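Local coordinates for ubiquitin-conjugating enzyme (Plasmodium vivax, PDB 2FO3), which probably accepts activated ubiquitin as a thioester on a cysteine and passes it on to substrate proteins, as an E2 ubiquitin-conjugating enzyme, at residues 81-95 / 105-117. Residues are numbered along the deposited sequence; the frame is centred on the assembly and turned at random. Where two conformers were deposited one is given.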
loop_
_atom_site.group_PDB
_atom_site.type_symbol
_atom_site.label_atom_id
_atom_site.label_comp_id
_atom_site.label_asym_id
_atom_site.label_seq_id
_atom_site.Cartn_x
_atom_site.Cartn_y
_atom_site.Cartn_z
ATOM N N HIS A 81 -8.370 -11.440 -6.275
ATOM C CA HIS A 81 -7.030 -11.955 -6.490
ATOM C C HIS A 81 -6.742 -13.060 -5.486
ATOM O O HIS A 81 -7.164 -12.998 -4.323
ATOM C CB HIS A 81 -6.000 -10.804 -6.328
ATOM C CG HIS A 81 -4.632 -11.141 -6.826
ATOM N ND1 HIS A 81 -3.707 -11.818 -6.058
ATOM C CD2 HIS A 81 -4.043 -10.914 -8.017
ATOM C CE1 HIS A 81 -2.598 -11.980 -6.757
ATOM N NE2 HIS A 81 -2.777 -11.445 -7.949
ATOM N N THR A 82 -5.993 -14.066 -5.929
ATOM C CA THR A 82 -5.616 -15.202 -5.082
ATOM C C THR A 82 -4.988 -14.795 -3.749
ATOM O O THR A 82 -5.247 -15.420 -2.726
ATOM C CB THR A 82 -4.655 -16.165 -5.865
ATOM O OG1 THR A 82 -5.416 -16.872 -6.845
ATOM C CG2 THR A 82 -3.977 -17.199 -4.945
ATOM N N HIS A 83 -4.177 -13.733 -3.765
ATOM C CA HIS A 83 -3.466 -13.252 -2.563
ATOM C C HIS A 83 -4.129 -12.061 -1.863
ATOM O O HIS A 83 -3.504 -11.376 -1.024
ATOM C CB HIS A 83 -2.022 -12.884 -2.919
ATOM C CG HIS A 83 -1.213 -14.046 -3.373
ATOM N ND1 HIS A 83 -1.065 -15.181 -2.612
ATOM C CD2 HIS A 83 -0.513 -14.255 -4.508
ATOM C CE1 HIS A 83 -0.305 -16.046 -3.260
ATOM N NE2 HIS A 83 0.053 -15.504 -4.408
ATOM N N VAL A 84 -5.380 -11.805 -2.195
ATOM C CA VAL A 84 -6.133 -10.780 -1.488
ATOM C C VAL A 84 -7.379 -11.450 -0.954
ATOM O O VAL A 84 -8.172 -11.993 -1.733
ATOM C CB VAL A 84 -6.535 -9.589 -2.410
ATOM C CG1 VAL A 84 -7.311 -8.488 -1.609
ATOM C CG2 VAL A 84 -5.276 -8.999 -3.139
ATOM N N TYR A 85 -7.526 -11.426 0.358
ATOM C CA TYR A 85 -8.677 -12.028 1.030
ATOM C C TYR A 85 -9.933 -11.137 0.871
ATOM O O TYR A 85 -9.825 -9.918 0.588
ATOM C CB TYR A 85 -8.346 -12.290 2.508
ATOM C CG TYR A 85 -7.196 -13.270 2.705
ATOM N N SER A 86 -11.122 -11.744 1.030
ATOM C CA SER A 86 -12.396 -10.987 1.016
ATOM C C SER A 86 -12.384 -9.726 1.933
ATOM O O SER A 86 -13.036 -8.716 1.611
ATOM C CB SER A 86 -13.575 -11.918 1.356
ATOM O OG SER A 86 -13.426 -12.456 2.660
ATOM N N ASN A 87 -11.651 -9.778 3.053
ATOM C CA ASN A 87 -11.536 -8.629 3.953
ATOM C C ASN A 87 -10.445 -7.586 3.530
ATOM O O ASN A 87 -10.162 -6.611 4.263
ATOM C CB ASN A 87 -11.355 -9.065 5.399
ATOM C CG ASN A 87 -9.933 -9.495 5.716
ATOM O OD1 ASN A 87 -9.139 -9.782 4.820
ATOM N ND2 ASN A 87 -9.608 -9.541 7.007
ATOM N N GLY A 88 -9.860 -7.813 2.360
ATOM C CA GLY A 88 -8.838 -6.927 1.800
ATOM C C GLY A 88 -7.425 -7.196 2.285
ATOM O O GLY A 88 -6.499 -6.588 1.779
ATOM N N ASP A 89 -7.243 -8.099 3.263
ATOM C CA ASP A 89 -5.867 -8.489 3.718
ATOM C C ASP A 89 -5.064 -9.045 2.575
ATOM O O ASP A 89 -5.611 -9.657 1.660
ATOM C CB ASP A 89 -5.913 -9.537 4.834
ATOM C CG ASP A 89 -6.360 -8.967 6.162
ATOM O OD1 ASP A 89 -6.385 -7.734 6.338
ATOM O OD2 ASP A 89 -6.676 -9.773 7.060
ATOM N N ILE A 90 -3.745 -8.887 2.638
ATOM C CA ILE A 90 -2.919 -9.245 1.501
ATOM C C ILE A 90 -1.918 -10.271 1.988
ATOM O O ILE A 90 -1.325 -10.111 3.062
ATOM C CB ILE A 90 -2.174 -8.002 0.943
ATOM C CG1 ILE A 90 -3.202 -6.942 0.433
ATOM C CG2 ILE A 90 -1.156 -8.382 -0.154
ATOM C CD1 ILE A 90 -2.564 -5.500 0.308
ATOM N N CYS A 91 -1.746 -11.318 1.180
ATOM C CA CYS A 91 -0.732 -12.327 1.420
ATOM C C CYS A 91 0.477 -11.953 0.575
ATOM O O CYS A 91 0.492 -12.161 -0.640
ATOM C CB CYS A 91 -1.243 -13.739 1.045
ATOM S SG CYS A 91 0.052 -15.016 1.343
ATOM N N LEU A 92 1.485 -11.374 1.224
ATOM C CA LEU A 92 2.691 -10.899 0.535
ATOM C C LEU A 92 3.864 -10.971 1.489
ATOM O O LEU A 92 3.868 -10.291 2.508
ATOM C CB LEU A 92 2.516 -9.437 0.057
ATOM C CG LEU A 92 3.736 -8.804 -0.645
ATOM C CD1 LEU A 92 3.912 -9.363 -2.058
ATOM C CD2 LEU A 92 3.626 -7.268 -0.685
ATOM N N SER A 93 4.870 -11.785 1.140
ATOM C CA SER A 93 6.051 -11.991 1.987
ATOM C C SER A 93 6.738 -10.689 2.406
ATOM O O SER A 93 7.202 -10.579 3.540
ATOM C CB SER A 93 7.071 -12.906 1.278
ATOM O OG SER A 93 6.466 -14.136 0.917
ATOM N N LEU A 94 6.806 -9.710 1.488
ATOM C CA LEU A 94 7.457 -8.410 1.808
ATOM C C LEU A 94 6.824 -7.700 3.002
ATOM O O LEU A 94 7.472 -6.881 3.661
ATOM C CB LEU A 94 7.491 -7.479 0.593
ATOM C CG LEU A 94 8.518 -7.803 -0.486
ATOM C CD1 LEU A 94 8.300 -6.907 -1.686
ATOM C CD2 LEU A 94 9.974 -7.661 0.051
ATOM N N LEU A 95 5.558 -8.024 3.279
ATOM C CA LEU A 95 4.805 -7.433 4.392
ATOM C C LEU A 95 4.920 -8.238 5.671
ATOM O O LEU A 95 4.426 -7.822 6.721
ATOM C CB LEU A 95 3.331 -7.328 4.022
ATOM C CG LEU A 95 2.883 -6.159 3.164
ATOM C CD1 LEU A 95 1.516 -6.432 2.506
ATOM C CD2 LEU A 95 2.862 -4.899 4.038
ATOM N N ILE A 105 7.532 2.835 1.650
ATOM C CA ILE A 105 6.098 2.581 1.445
ATOM C C ILE A 105 5.757 2.617 -0.056
ATOM O O ILE A 105 4.958 1.821 -0.548
ATOM C CB ILE A 105 5.230 3.588 2.236
ATOM C CG1 ILE A 105 5.609 3.565 3.739
ATOM C CG2 ILE A 105 3.715 3.370 1.960
ATOM C CD1 ILE A 105 5.484 2.159 4.453
ATOM N N SER A 106 6.325 3.575 -0.772
ATOM C CA SER A 106 6.191 3.595 -2.224
ATOM C C SER A 106 6.516 2.211 -2.880
ATOM O O SER A 106 5.745 1.710 -3.698
ATOM C CB SER A 106 7.071 4.705 -2.831
ATOM O OG SER A 106 6.725 4.853 -4.178
ATOM N N GLY A 107 7.652 1.613 -2.508
ATOM C CA GLY A 107 8.078 0.299 -3.034
ATOM C C GLY A 107 7.136 -0.829 -2.599
ATOM O O GLY A 107 6.898 -1.773 -3.368
ATOM N N LEU A 108 6.626 -0.736 -1.377
ATOM C CA LEU A 108 5.660 -1.719 -0.890
ATOM C C LEU A 108 4.409 -1.713 -1.767
ATOM O O LEU A 108 3.969 -2.758 -2.222
ATOM C CB LEU A 108 5.318 -1.432 0.576
ATOM C CG LEU A 108 4.204 -2.259 1.184
ATOM C CD1 LEU A 108 4.633 -3.722 1.231
ATOM C CD2 LEU A 108 3.872 -1.713 2.562
ATOM N N VAL A 109 3.859 -0.516 -2.013
ATOM C CA VAL A 109 2.695 -0.344 -2.875
ATOM C C VAL A 109 3.008 -0.797 -4.308
ATOM O O VAL A 109 2.205 -1.476 -4.950
ATOM C CB VAL A 109 2.178 1.143 -2.813
ATOM C CG1 VAL A 109 1.086 1.372 -3.873
ATOM C CG2 VAL A 109 1.671 1.469 -1.347
ATOM N N LEU A 110 4.190 -0.443 -4.825
ATOM C CA LEU A 110 4.538 -0.905 -6.177
ATOM C C LEU A 110 4.600 -2.458 -6.262
ATOM O O LEU A 110 4.184 -3.046 -7.267
ATOM C CB LEU A 110 5.832 -0.248 -6.667
ATOM C CG LEU A 110 6.140 -0.269 -8.149
ATOM C CD1 LEU A 110 5.082 0.481 -8.994
ATOM C CD2 LEU A 110 7.513 0.326 -8.334
ATOM N N SER A 111 5.130 -3.100 -5.230
ATOM C CA SER A 111 5.147 -4.581 -5.180
ATOM C C SER A 111 3.741 -5.181 -5.167
ATOM O O SER A 111 3.514 -6.256 -5.743
ATOM C CB SER A 111 5.939 -5.080 -3.980
ATOM O OG SER A 111 7.306 -4.690 -4.096
ATOM N N ILE A 112 2.807 -4.493 -4.521
ATOM C CA ILE A 112 1.397 -4.944 -4.488
ATOM C C ILE A 112 0.827 -4.800 -5.871
ATOM O O ILE A 112 0.177 -5.701 -6.376
ATOM C CB ILE A 112 0.547 -4.142 -3.427
ATOM C CG1 ILE A 112 1.010 -4.503 -1.989
ATOM C CG2 ILE A 112 -0.998 -4.352 -3.660
ATOM C CD1 ILE A 112 0.608 -3.480 -0.895
ATOM N N ILE A 113 1.127 -3.678 -6.524
ATOM C CA ILE A 113 0.596 -3.437 -7.855
ATOM C C ILE A 113 1.186 -4.490 -8.791
ATOM O O ILE A 113 0.489 -5.048 -9.624
ATOM C CB ILE A 113 0.923 -1.992 -8.363
ATOM C CG1 ILE A 113 0.216 -0.958 -7.497
ATOM C CG2 ILE A 113 0.507 -1.814 -9.830
ATOM C CD1 ILE A 113 0.721 0.477 -7.762
ATOM N N SER A 114 2.475 -4.768 -8.627
ATOM C CA SER A 114 3.116 -5.851 -9.377
ATOM C C SER A 114 2.399 -7.200 -9.189
ATOM O O SER A 114 2.079 -7.893 -10.191
ATOM C CB SER A 114 4.583 -5.976 -8.980
ATOM O OG SER A 114 5.203 -6.972 -9.764
ATOM N N MET A 115 2.165 -7.568 -7.923
ATOM C CA MET A 115 1.440 -8.818 -7.558
ATOM C C MET A 115 0.094 -8.889 -8.276
ATOM O O MET A 115 -0.221 -9.890 -8.912
ATOM C CB MET A 115 1.264 -8.914 -6.046
ATOM C CG MET A 115 0.524 -10.183 -5.526
ATOM S SD MET A 115 -0.077 -9.883 -3.852
ATOM C CE MET A 115 -1.456 -8.781 -4.164
ATOM N N LEU A 116 -0.667 -7.802 -8.215
ATOM C CA LEU A 116 -1.961 -7.713 -8.894
ATOM C C LEU A 116 -1.829 -7.855 -10.389
ATOM O O LEU A 116 -2.624 -8.580 -11.019
ATOM C CB LEU A 116 -2.663 -6.384 -8.590
ATOM C CG LEU A 116 -3.168 -6.145 -7.170
ATOM C CD1 LEU A 116 -3.751 -4.766 -7.069
ATOM C CD2 LEU A 116 -4.195 -7.211 -6.800
ATOM N N SER A 117 -0.841 -7.152 -10.962
ATOM C CA SER A 117 -0.616 -7.181 -12.396
ATOM C C SER A 117 0.107 -8.473 -12.781
ATOM O O SER A 117 0.406 -8.705 -13.951
ATOM C CB SER A 117 0.173 -5.957 -12.839
ATOM O OG SER A 117 -0.508 -4.754 -12.500
#
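M115 reaches out from the last turn of helix 105-116 into the loop 81-95 and touches it at several points. Its CG stands anti to the backbone N (chi1 -180°), and a bend at chi3 (74°) turns the methyl back, placing CE over one face of the H81 ring and 4.0 Å from both V84 CG2 and I90 CG2. The sulfur SD lies 3.7 Å from H83 CB. On the next residue, L116, CD2 comes 3.9 Å from H81 CD2. Farther along the helix, I90 CD1 meets I112 CD1 at 3.9 Å, the two side chains crossing at about a right angle, and L92 CD2 packs 4.0 Å from I112 CG1. L94 CD1 lies against S111 OG, 3.4 Å away.

The imidazole of H81 adds a polar link at this end. NE2 gives a weak, bent bond to M115 O (3.1 Å, 127°), whereas ND1 receives the backbone N of H83 within the type I turn 81-84. Behind the interface, L57 and F74 of the sheet back both I90 and I112.

Loop and helix thus join in the UBC fold mainly through apolar contacts. The CB of C91 points away from the helix, consistent with an E2 loop that presents its thioester cysteine outward. One ring nitrogen of H81 donates while the other accepts; the H83 N bond to ND1 largely sets the orientation of the ring, and the weak NE2 bond to M115 O adds little.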